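Long-range contact in DUF1987 domain-containing protein (Pseudomonas aeruginosa, PDB 6K4F), which probably acts as a regulatory phosphoprotein of the SiaABC threonine phosphorylation pathway, which controls biofilm formation in response to carbon availability: residues T14-M28 and L40-D54. Sequence-based numbering, arbitrary orientation.
Sequences TPAIQGDWQAGRLSM and LFGQVIDWVERFLAD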
ATOM      1  N   THR A  14      -1.588   8.296  12.124  1.00 27.69           N
ATOM      2  CA  THR A  14      -1.160   7.089  11.433  1.00 27.61           C
ATOM      3  C   THR A  14      -2.365   6.373  10.837  1.00 30.56           C
ATOM      4  O   THR A  14      -3.448   6.374  11.436  1.00 27.52           O
ATOM      5  CB  THR A  14      -0.393   6.130  12.359  1.00 35.68           C
ATOM      6  OG1 THR A  14      -1.183   5.810  13.511  1.00 35.61           O
ATOM      7  CG2 THR A  14       0.916   6.771  12.798  1.00 36.95           C
ATOM      8  N   PRO A  15      -2.214   5.787   9.653  1.00 31.23           N
ATOM      9  CA  PRO A  15      -3.369   5.187   8.977  1.00 31.55           C
ATOM     10  C   PRO A  15      -3.773   3.857   9.583  1.00 31.72           C
ATOM     11  O   PRO A  15      -2.962   3.117  10.147  1.00 26.97           O
ATOM     12  CB  PRO A  15      -2.867   4.984   7.543  1.00 28.32           C
ATOM     13  CG  PRO A  15      -1.418   4.786   7.700  1.00 30.85           C
ATOM     14  CD  PRO A  15      -0.995   5.692   8.834  1.00 31.89           C
ATOM     15  N   ALA A  16      -5.060   3.556   9.441  1.00 26.90           N
ATOM     16  CA  ALA A  16      -5.527   2.208   9.703  1.00 28.26           C
ATOM     17  C   ALA A  16      -5.092   1.308   8.548  1.00 28.25           C
ATOM     18  O   ALA A  16      -5.255   1.668   7.376  1.00 28.90           O
ATOM     19  CB  ALA A  16      -7.052   2.202   9.867  1.00 28.42           C
ATOM     20  N   ILE A  17      -4.495   0.163   8.874  1.00 22.58           N
ATOM     21  CA  ILE A  17      -3.967  -0.771   7.880  1.00 24.13           C
ATOM     22  C   ILE A  17      -4.522  -2.157   8.170  1.00 29.66           C
ATOM     23  O   ILE A  17      -4.456  -2.632   9.311  1.00 27.80           O
ATOM     24  CB  ILE A  17      -2.425  -0.806   7.880  1.00 27.57           C
ATOM     25  CG1 ILE A  17      -1.858   0.587   7.629  1.00 28.03           C
ATOM     26  CG2 ILE A  17      -1.912  -1.832   6.874  1.00 26.25           C
ATOM     27  CD1 ILE A  17      -0.331   0.678   7.847  1.00 30.80           C
ATOM     28  N   GLN A  18      -5.066  -2.806   7.141  1.00 26.13           N
ATOM     29  CA  GLN A  18      -5.574  -4.170   7.252  1.00 28.05           C
ATOM     30  C   GLN A  18      -4.951  -5.013   6.156  1.00 30.18           C
ATOM     31  O   GLN A  18      -5.143  -4.734   4.961  1.00 31.27           O
ATOM     32  CB  GLN A  18      -7.104  -4.221   7.150  1.00 31.30           C
ATOM     33  CG  GLN A  18      -7.807  -3.283   8.098  1.00 35.91           C
ATOM     34  CD  GLN A  18      -8.087  -1.925   7.481  1.00 36.52           C
ATOM     35  OE1 GLN A  18      -8.455  -1.826   6.306  1.00 33.88           O
ATOM     36  NE2 GLN A  18      -7.908  -0.866   8.269  1.00 35.14           N
ATOM     37  N   GLY A  19      -4.189  -6.019   6.560  1.00 26.78           N
ATOM     38  CA  GLY A  19      -3.705  -7.029   5.644  1.00 27.43           C
ATOM     39  C   GLY A  19      -4.547  -8.281   5.753  1.00 32.68           C
ATOM     40  O   GLY A  19      -4.451  -9.000   6.751  1.00 33.74           O
ATOM     41  N   ASP A  20      -5.384  -8.561   4.751  1.00 29.92           N
ATOM     42  CA  ASP A  20      -6.248  -9.741   4.760  1.00 32.13           C
ATOM     43  C   ASP A  20      -5.524 -10.863   4.027  1.00 38.12           C
ATOM     44  O   ASP A  20      -5.492 -10.884   2.790  1.00 33.93           O
ATOM     45  CB  ASP A  20      -7.595  -9.424   4.108  1.00 31.15           C
ATOM     46  CG  ASP A  20      -8.646 -10.512   4.354  1.00 44.78           C
ATOM     47  OD1 ASP A  20      -8.299 -11.715   4.370  1.00 42.02           O
ATOM     48  OD2 ASP A  20      -9.830 -10.160   4.542  1.00 51.17           O
ATOM     49  N   TRP A  21      -4.967 -11.814   4.787  1.00 34.81           N
ATOM     50  CA  TRP A  21      -4.073 -12.810   4.201  1.00 34.45           C
ATOM     51  C   TRP A  21      -4.797 -13.691   3.205  1.00 46.20           C
ATOM     52  O   TRP A  21      -4.245 -14.050   2.157  1.00 53.44           O
ATOM     53  CB  TRP A  21      -3.469 -13.691   5.288  1.00 38.22           C
ATOM     54  CG  TRP A  21      -2.460 -14.663   4.777  1.00 39.79           C
ATOM     55  CD1 TRP A  21      -2.688 -15.930   4.301  1.00 45.03           C
ATOM     56  CD2 TRP A  21      -1.052 -14.442   4.671  1.00 42.92           C
ATOM     57  NE1 TRP A  21      -1.496 -16.512   3.929  1.00 46.61           N
ATOM     58  CE2 TRP A  21      -0.479 -15.619   4.149  1.00 44.36           C
ATOM     59  CE3 TRP A  21      -0.218 -13.363   4.979  1.00 41.99           C
ATOM     60  CZ2 TRP A  21       0.891 -15.744   3.924  1.00 42.02           C
ATOM     61  CZ3 TRP A  21       1.144 -13.490   4.754  1.00 43.27           C
ATOM     62  CH2 TRP A  21       1.683 -14.674   4.236  1.00 41.81           C
ATOM     63  N   GLN A  22      -6.030 -14.061   3.544  1.00 43.11           N
ATOM     64  CA  GLN A  22      -6.757 -15.061   2.785  1.00 49.72           C
ATOM     65  C   GLN A  22      -7.378 -14.463   1.545  1.00 39.91           C
ATOM     66  O   GLN A  22      -7.513 -15.128   0.513  1.00 45.73           O
ATOM     67  CB  GLN A  22      -7.842 -15.633   3.653  1.00 53.94           C
ATOM     68  CG  GLN A  22      -7.573 -17.001   4.104  1.00 69.00           C
ATOM     69  CD  GLN A  22      -8.753 -17.373   4.844  1.00 82.21           C
ATOM     70  OE1 GLN A  22      -9.838 -17.025   4.366  1.00 86.64           O
ATOM     71  NE2 GLN A  22      -8.630 -18.061   5.972  1.00 83.41           N
ATOM     72  N   ALA A  23      -7.860 -13.238   1.669  1.00 38.62           N
ATOM     73  CA  ALA A  23      -8.345 -12.477   0.537  1.00 38.30           C
ATOM     74  C   ALA A  23      -7.216 -11.913  -0.310  1.00 42.84           C
ATOM     75  O   ALA A  23      -7.463 -11.505  -1.450  1.00 49.12           O
ATOM     76  CB  ALA A  23      -9.249 -11.351   1.032  1.00 36.16           C
ATOM     77  N   GLY A  24      -5.985 -11.909   0.197  1.00 39.58           N
ATOM     78  CA  GLY A  24      -4.896 -11.289  -0.525  1.00 36.97           C
ATOM     79  C   GLY A  24      -5.182  -9.826  -0.794  1.00 36.19           C
ATOM     80  O   GLY A  24      -5.149  -9.373  -1.944  1.00 40.82           O
ATOM     81  N   ARG A  25      -5.500  -9.086   0.263  1.00 31.87           N
ATOM     82  CA  ARG A  25      -5.859  -7.680   0.169  1.00 31.88           C
ATOM     83  C   ARG A  25      -5.097  -6.908   1.225  1.00 32.55           C
ATOM     84  O   ARG A  25      -5.116  -7.279   2.403  1.00 36.40           O
ATOM     85  CB  ARG A  25      -7.359  -7.460   0.372  1.00 38.95           C
ATOM     86  CG  ARG A  25      -8.150  -7.564  -0.894  1.00 60.66           C
ATOM     87  CD  ARG A  25      -9.598  -7.120  -0.708  1.00 73.22           C
ATOM     88  NE  ARG A  25     -10.273  -6.774  -1.965  1.00 84.05           N
ATOM     89  CZ  ARG A  25     -10.278  -7.505  -3.083  1.00 91.18           C
ATOM     90  NH1 ARG A  25      -9.669  -8.683  -3.154  1.00 93.73           N
ATOM     91  NH2 ARG A  25     -10.928  -7.059  -4.148  1.00 94.34           N
ATOM     92  N   LEU A  26      -4.448  -5.828   0.814  1.00 28.22           N
ATOM     93  CA  LEU A  26      -3.848  -4.893   1.757  1.00 26.44           C
ATOM     94  C   LEU A  26      -4.557  -3.555   1.594  1.00 27.66           C
ATOM     95  O   LEU A  26      -4.554  -2.971   0.496  1.00 29.60           O
ATOM     96  CB  LEU A  26      -2.342  -4.772   1.523  1.00 28.71           C
ATOM     97  CG  LEU A  26      -1.629  -3.772   2.425  1.00 27.76           C
ATOM     98  CD1 LEU A  26      -1.776  -4.224   3.887  1.00 29.41           C
ATOM     99  CD2 LEU A  26      -0.169  -3.685   2.034  1.00 28.18           C
ATOM    100  N   SER A  27      -5.167  -3.079   2.673  1.00 25.86           N
ATOM    101  CA  SER A  27      -5.973  -1.864   2.679  1.00 27.23           C
ATOM    102  C   SER A  27      -5.391  -0.861   3.663  1.00 30.98           C
ATOM    103  O   SER A  27      -4.913  -1.247   4.734  1.00 27.96           O
ATOM    104  CB  SER A  27      -7.431  -2.172   3.076  1.00 29.18           C
ATOM    105  OG  SER A  27      -8.006  -3.123   2.180  1.00 37.34           O
ATOM    106  N   MET A  28      -5.443   0.429   3.306  1.00 27.35           N
ATOM    107  CA  MET A  28      -5.033   1.507   4.204  1.00 27.23           C
ATOM    108  C   MET A  28      -5.958   2.707   4.085  1.00 31.39           C
ATOM    109  O   MET A  28      -6.317   3.110   2.978  1.00 31.75           O
ATOM    110  CB  MET A  28      -3.616   1.988   3.909  1.00 27.81           C
ATOM    111  CG  MET A  28      -2.630   0.905   3.739  1.00 29.78           C
ATOM    112  SD  MET A  28      -0.992   1.618   3.533  1.00 32.44           S
ATOM    113  CE  MET A  28      -0.134   0.193   2.897  1.00 32.11           C
ATOM    114  N   LEU A  40       6.261   2.197  11.876  1.00 34.15           N
ATOM    115  CA  LEU A  40       4.893   1.864  11.495  1.00 32.79           C
ATOM    116  C   LEU A  40       4.846   0.951  10.270  1.00 32.70           C
ATOM    117  O   LEU A  40       4.100  -0.032  10.257  1.00 28.27           O
ATOM    118  CB  LEU A  40       4.107   3.149  11.246  1.00 32.74           C
ATOM    119  CG  LEU A  40       2.651   2.933  10.838  1.00 44.20           C
ATOM    120  CD1 LEU A  40       1.838   2.599  12.076  1.00 45.78           C
ATOM    121  CD2 LEU A  40       2.112   4.171  10.125  1.00 50.14           C
ATOM    122  N   PHE A  41       5.639   1.240   9.227  1.00 25.37           N
ATOM    123  CA  PHE A  41       5.501   0.528   7.961  1.00 21.41           C
ATOM    124  C   PHE A  41       6.441  -0.650   7.800  1.00 20.84           C
ATOM    125  O   PHE A  41       6.284  -1.417   6.836  1.00 25.15           O
ATOM    126  CB  PHE A  41       5.740   1.493   6.781  1.00 22.79           C
ATOM    127  CG  PHE A  41       4.600   2.440   6.556  1.00 28.76           C
ATOM    128  CD1 PHE A  41       3.419   1.999   5.973  1.00 33.83           C
ATOM    129  CD2 PHE A  41       4.698   3.765   6.960  1.00 32.72           C
ATOM    130  CE1 PHE A  41       2.353   2.878   5.782  1.00 36.48           C
ATOM    131  CE2 PHE A  41       3.648   4.649   6.777  1.00 36.28           C
ATOM    132  CZ  PHE A  41       2.470   4.212   6.192  1.00 35.40           C
ATOM    133  N   GLY A  42       7.454  -0.779   8.657  1.00 28.72           N
ATOM    134  CA  GLY A  42       8.374  -1.891   8.512  1.00 30.40           C
ATOM    135  C   GLY A  42       7.647  -3.218   8.559  1.00 29.82           C
ATOM    136  O   GLY A  42       7.899  -4.106   7.742  1.00 29.24           O
ATOM    137  N   GLN A  43       6.700  -3.344   9.486  1.00 29.14           N
ATOM    138  CA  GLN A  43       5.910  -4.565   9.601  1.00 27.83           C
ATOM    139  C   GLN A  43       4.992  -4.764   8.398  1.00 28.13           C
ATOM    140  O   GLN A  43       4.623  -5.907   8.093  1.00 27.23           O
ATOM    141  CB  GLN A  43       5.095  -4.526  10.890  1.00 24.61           C
ATOM    142  CG  GLN A  43       4.068  -3.406  10.904  1.00 25.77           C
ATOM    143  CD  GLN A  43       3.610  -3.001  12.284  1.00 25.64           C
ATOM    144  OE1 GLN A  43       3.456  -3.847  13.194  1.00 26.94           O
ATOM    145  NE2 GLN A  43       3.352  -1.694  12.458  1.00 23.29           N
ATOM    146  N   VAL A  44       4.594  -3.676   7.723  1.00 22.95           N
ATOM    147  CA  VAL A  44       3.760  -3.799   6.525  1.00 25.77           C
ATOM    148  C   VAL A  44       4.584  -4.328   5.365  1.00 29.96           C
ATOM    149  O   VAL A  44       4.162  -5.229   4.628  1.00 28.14           O
ATOM    150  CB  VAL A  44       3.116  -2.447   6.175  1.00 26.86           C
ATOM    151  CG1 VAL A  44       2.183  -2.591   4.937  1.00 28.07           C
ATOM    152  CG2 VAL A  44       2.392  -1.879   7.386  1.00 28.54           C
ATOM    153  N   ILE A  45       5.771  -3.753   5.174  1.00 32.09           N
ATOM    154  CA  ILE A  45       6.704  -4.267   4.183  1.00 31.83           C
ATOM    155  C   ILE A  45       6.954  -5.745   4.431  1.00 27.81           C
ATOM    156  O   ILE A  45       6.905  -6.574   3.512  1.00 29.72           O
ATOM    157  CB  ILE A  45       8.009  -3.450   4.225  1.00 32.90           C
ATOM    158  CG1 ILE A  45       7.730  -2.010   3.777  1.00 37.44           C
ATOM    159  CG2 ILE A  45       9.083  -4.094   3.360  1.00 41.00           C
ATOM    160  CD1 ILE A  45       8.905  -1.059   3.975  1.00 39.64           C
ATOM    161  N   ASP A  46       7.214  -6.095   5.692  1.00 31.02           N
ATOM    162  CA  ASP A  46       7.462  -7.484   6.053  1.00 35.29           C
ATOM    163  C   ASP A  46       6.282  -8.371   5.683  1.00 31.78           C
ATOM    164  O   ASP A  46       6.459  -9.450   5.111  1.00 36.00           O
ATOM    165  CB  ASP A  46       7.760  -7.566   7.555  1.00 36.65           C
ATOM    166  CG  ASP A  46       8.377  -8.887   7.965  1.00 59.69           C
ATOM    167  OD1 ASP A  46       7.624  -9.870   8.153  1.00 59.65           O
ATOM    168  OD2 ASP A  46       9.618  -8.937   8.117  1.00 70.24           O
ATOM    169  N   TRP A  47       5.060  -7.932   6.008  1.00 28.21           N
ATOM    170  CA  TRP A  47       3.881  -8.735   5.701  1.00 30.08           C
ATOM    171  C   TRP A  47       3.748  -8.956   4.197  1.00 33.21           C
ATOM    172  O   TRP A  47       3.449 -10.067   3.741  1.00 32.32           O
ATOM    173  CB  TRP A  47       2.635  -8.053   6.275  1.00 31.05           C
ATOM    174  CG  TRP A  47       1.367  -8.866   6.199  1.00 31.64           C
ATOM    175  CD1 TRP A  47       0.882  -9.713   7.143  1.00 34.97           C
ATOM    176  CD2 TRP A  47       0.422  -8.880   5.121  1.00 30.09           C
ATOM    177  NE1 TRP A  47      -0.307 -10.266   6.724  1.00 31.05           N
ATOM    178  CE2 TRP A  47      -0.618  -9.762   5.490  1.00 36.71           C
ATOM    179  CE3 TRP A  47       0.348  -8.228   3.887  1.00 31.94           C
ATOM    180  CZ2 TRP A  47      -1.710 -10.027   4.655  1.00 35.93           C
ATOM    181  CZ3 TRP A  47      -0.737  -8.484   3.060  1.00 34.25           C
ATOM    182  CH2 TRP A  47      -1.756  -9.368   3.449  1.00 30.98           C
ATOM    183  N   VAL A  48       4.004  -7.918   3.410  1.00 31.86           N
ATOM    184  CA  VAL A  48       3.919  -8.064   1.959  1.00 32.79           C
ATOM    185  C   VAL A  48       4.974  -9.043   1.470  1.00 36.57           C
ATOM    186  O   VAL A  48       4.690  -9.931   0.654  1.00 38.28           O
ATOM    187  CB  VAL A  48       4.055  -6.692   1.278  1.00 30.70           C
ATOM    188  CG1 VAL A  48       4.174  -6.862  -0.256  1.00 36.14           C
ATOM    189  CG2 VAL A  48       2.870  -5.814   1.638  1.00 31.34           C
ATOM    190  N   GLU A  49       6.208  -8.903   1.974  1.00 39.09           N
ATOM    191  CA  GLU A  49       7.284  -9.829   1.620  1.00 40.15           C
ATOM    192  C   GLU A  49       6.876 -11.269   1.894  1.00 44.00           C
ATOM    193  O   GLU A  49       7.041 -12.149   1.042  1.00 45.00           O
ATOM    194  CB  GLU A  49       8.550  -9.493   2.411  1.00 45.64           C
ATOM    195  CG  GLU A  49       9.445  -8.430   1.818  1.00 50.05           C
ATOM    196  CD  GLU A  49      10.560  -8.022   2.777  1.00 64.10           C
ATOM    197  OE1 GLU A  49      11.281  -7.046   2.480  1.00 66.30           O
ATOM    198  OE2 GLU A  49      10.709  -8.674   3.836  1.00 69.03           O
ATOM    199  N   ARG A  50       6.349 -11.527   3.096  1.00 46.13           N
ATOM    200  CA  ARG A  50       5.959 -12.885   3.459  1.00 40.48           C
ATOM    201  C   ARG A  50       4.805 -13.380   2.596  1.00 44.87           C
ATOM    202  O   ARG A  50       4.795 -14.544   2.180  1.00 49.09           O
ATOM    203  CB  ARG A  50       5.606 -12.955   4.947  1.00 41.50           C
ATOM    204  CG  ARG A  50       6.798 -12.667   5.873  1.00 39.66           C
ATOM    205  CD  ARG A  50       6.476 -12.897   7.345  1.00 36.82           C
ATOM    206  NE  ARG A  50       5.758 -11.777   7.951  1.00 38.55           N
ATOM    207  CZ  ARG A  50       4.481 -11.840   8.280  1.00 38.74           C
ATOM    208  NH1 ARG A  50       3.810 -12.961   8.053  1.00 44.97           N
ATOM    209  NH2 ARG A  50       3.877 -10.798   8.821  1.00 39.25           N
ATOM    210  N   PHE A  51       3.838 -12.510   2.292  1.00 41.59           N
ATOM    211  CA  PHE A  51       2.722 -12.927   1.452  1.00 41.84           C
ATOM    212  C   PHE A  51       3.208 -13.349   0.072  1.00 48.49           C
ATOM    213  O   PHE A  51       2.709 -14.326  -0.502  1.00 48.39           O
ATOM    214  CB  PHE A  51       1.696 -11.800   1.331  1.00 41.26           C
ATOM    215  CG  PHE A  51       0.490 -12.172   0.513  1.00 40.26           C
ATOM    216  CD1 PHE A  51      -0.626 -12.730   1.120  1.00 41.28           C
ATOM    217  CD2 PHE A  51       0.478 -11.984  -0.866  1.00 38.01           C
ATOM    218  CE1 PHE A  51      -1.737 -13.090   0.375  1.00 42.60           C
ATOM    219  CE2 PHE A  51      -0.627 -12.340  -1.620  1.00 38.97           C
ATOM    220  CZ  PHE A  51      -1.735 -12.895  -1.003  1.00 39.23           C
ATOM    221  N   LEU A  52       4.177 -12.617  -0.478  1.00 46.84           N
ATOM    222  CA  LEU A  52       4.710 -12.951  -1.795  1.00 49.28           C
ATOM    223  C   LEU A  52       5.513 -14.242  -1.753  1.00 53.14           C
ATOM    224  O   LEU A  52       5.495 -15.024  -2.709  1.00 52.98           O
ATOM    225  CB  LEU A  52       5.576 -11.798  -2.303  1.00 41.22           C
ATOM    226  CG  LEU A  52       4.807 -10.492  -2.461  1.00 43.76           C
ATOM    227  CD1 LEU A  52       5.748  -9.333  -2.754  1.00 40.98           C
ATOM    228  CD2 LEU A  52       3.743 -10.632  -3.551  1.00 48.16           C
ATOM    229  N   ALA A  53       6.215 -14.485  -0.645  1.00 51.58           N
ATOM    230  CA  ALA A  53       7.112 -15.630  -0.559  1.00 53.04           C
ATOM    231  C   ALA A  53       6.360 -16.927  -0.286  1.00 60.30           C
ATOM    232  O   ALA A  53       6.755 -17.986  -0.782  1.00 68.73           O
ATOM    233  CB  ALA A  53       8.163 -15.392   0.526  1.00 51.91           C
ATOM    234  N   ASP A  54       5.280 -16.873   0.492  1.00 62.27           N
ATOM    235  CA  ASP A  54       4.626 -18.096   0.936  1.00 66.88           C
ATOM    236  C   ASP A  54       3.640 -18.663  -0.076  1.00 67.42           C
ATOM    237  O   ASP A  54       3.076 -19.733   0.179  1.00 69.81           O
ATOM    238  CB  ASP A  54       3.903 -17.869   2.268  1.00 71.06           C
ATOM    239  CG  ASP A  54       4.810 -17.292   3.344  1.00 76.46           C
ATOM    240  OD1 ASP A  54       6.040 -17.229   3.131  1.00 78.51           O
ATOM    241  OD2 ASP A  54       4.286 -16.901   4.408  1.00 75.43           O
TER
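Helix 40-53 lies along one face of the hairpin formed by strands 16-20 and 25-28, its axis 10.4 Å from the first strand and running 15° from parallel to it. No hydrogen bond links the segments. At the turn of the hairpin, Trp-21, Trp-47 and Phe-51 form an aromatic cluster. Trp-47 is sandwiched: Gly-19 CA sits over one face in a CH-pi contact, 3.9 Å from the centroid of the six-membered ring, and the edge of the six-membered ring of Trp-21 meets the opposite face over the five-membered ring, in an offset edge-to-face pair, planes at 86°. Lacking a side chain, Gly-19 lets the indole lie directly on the strand. Phe-51 directs its edge at a face of Trp-21, the centroid of its ring 5.2 Å from that of the six-membered ring of Trp-21, while its CZ reaches Gly-24 CA (3.6 Å) in the G1 bulge. With CG anti to the backbone N (chi1 -175°), Trp-21 lies alongside the last helical turn. Further along, Leu-26 CD2 packs between Val-48 CG2 (3.7 Å) and Val-44 CG1, and Ile-17 CD1 touches Val-44 CG2 at 3.8 Å. Leu-40 CD2 closes the far end against Pro-15 CD (3.7 Å). Trp-47 NE1 is hydrogen-bonded to Ser-4 O. Helix 37-53 forms the beta-alpha-beta crossover between parallel strands 25-29 and 59-68; Met-28 touches strand 59-68 and helix 70-88, Phe-41 the same helix.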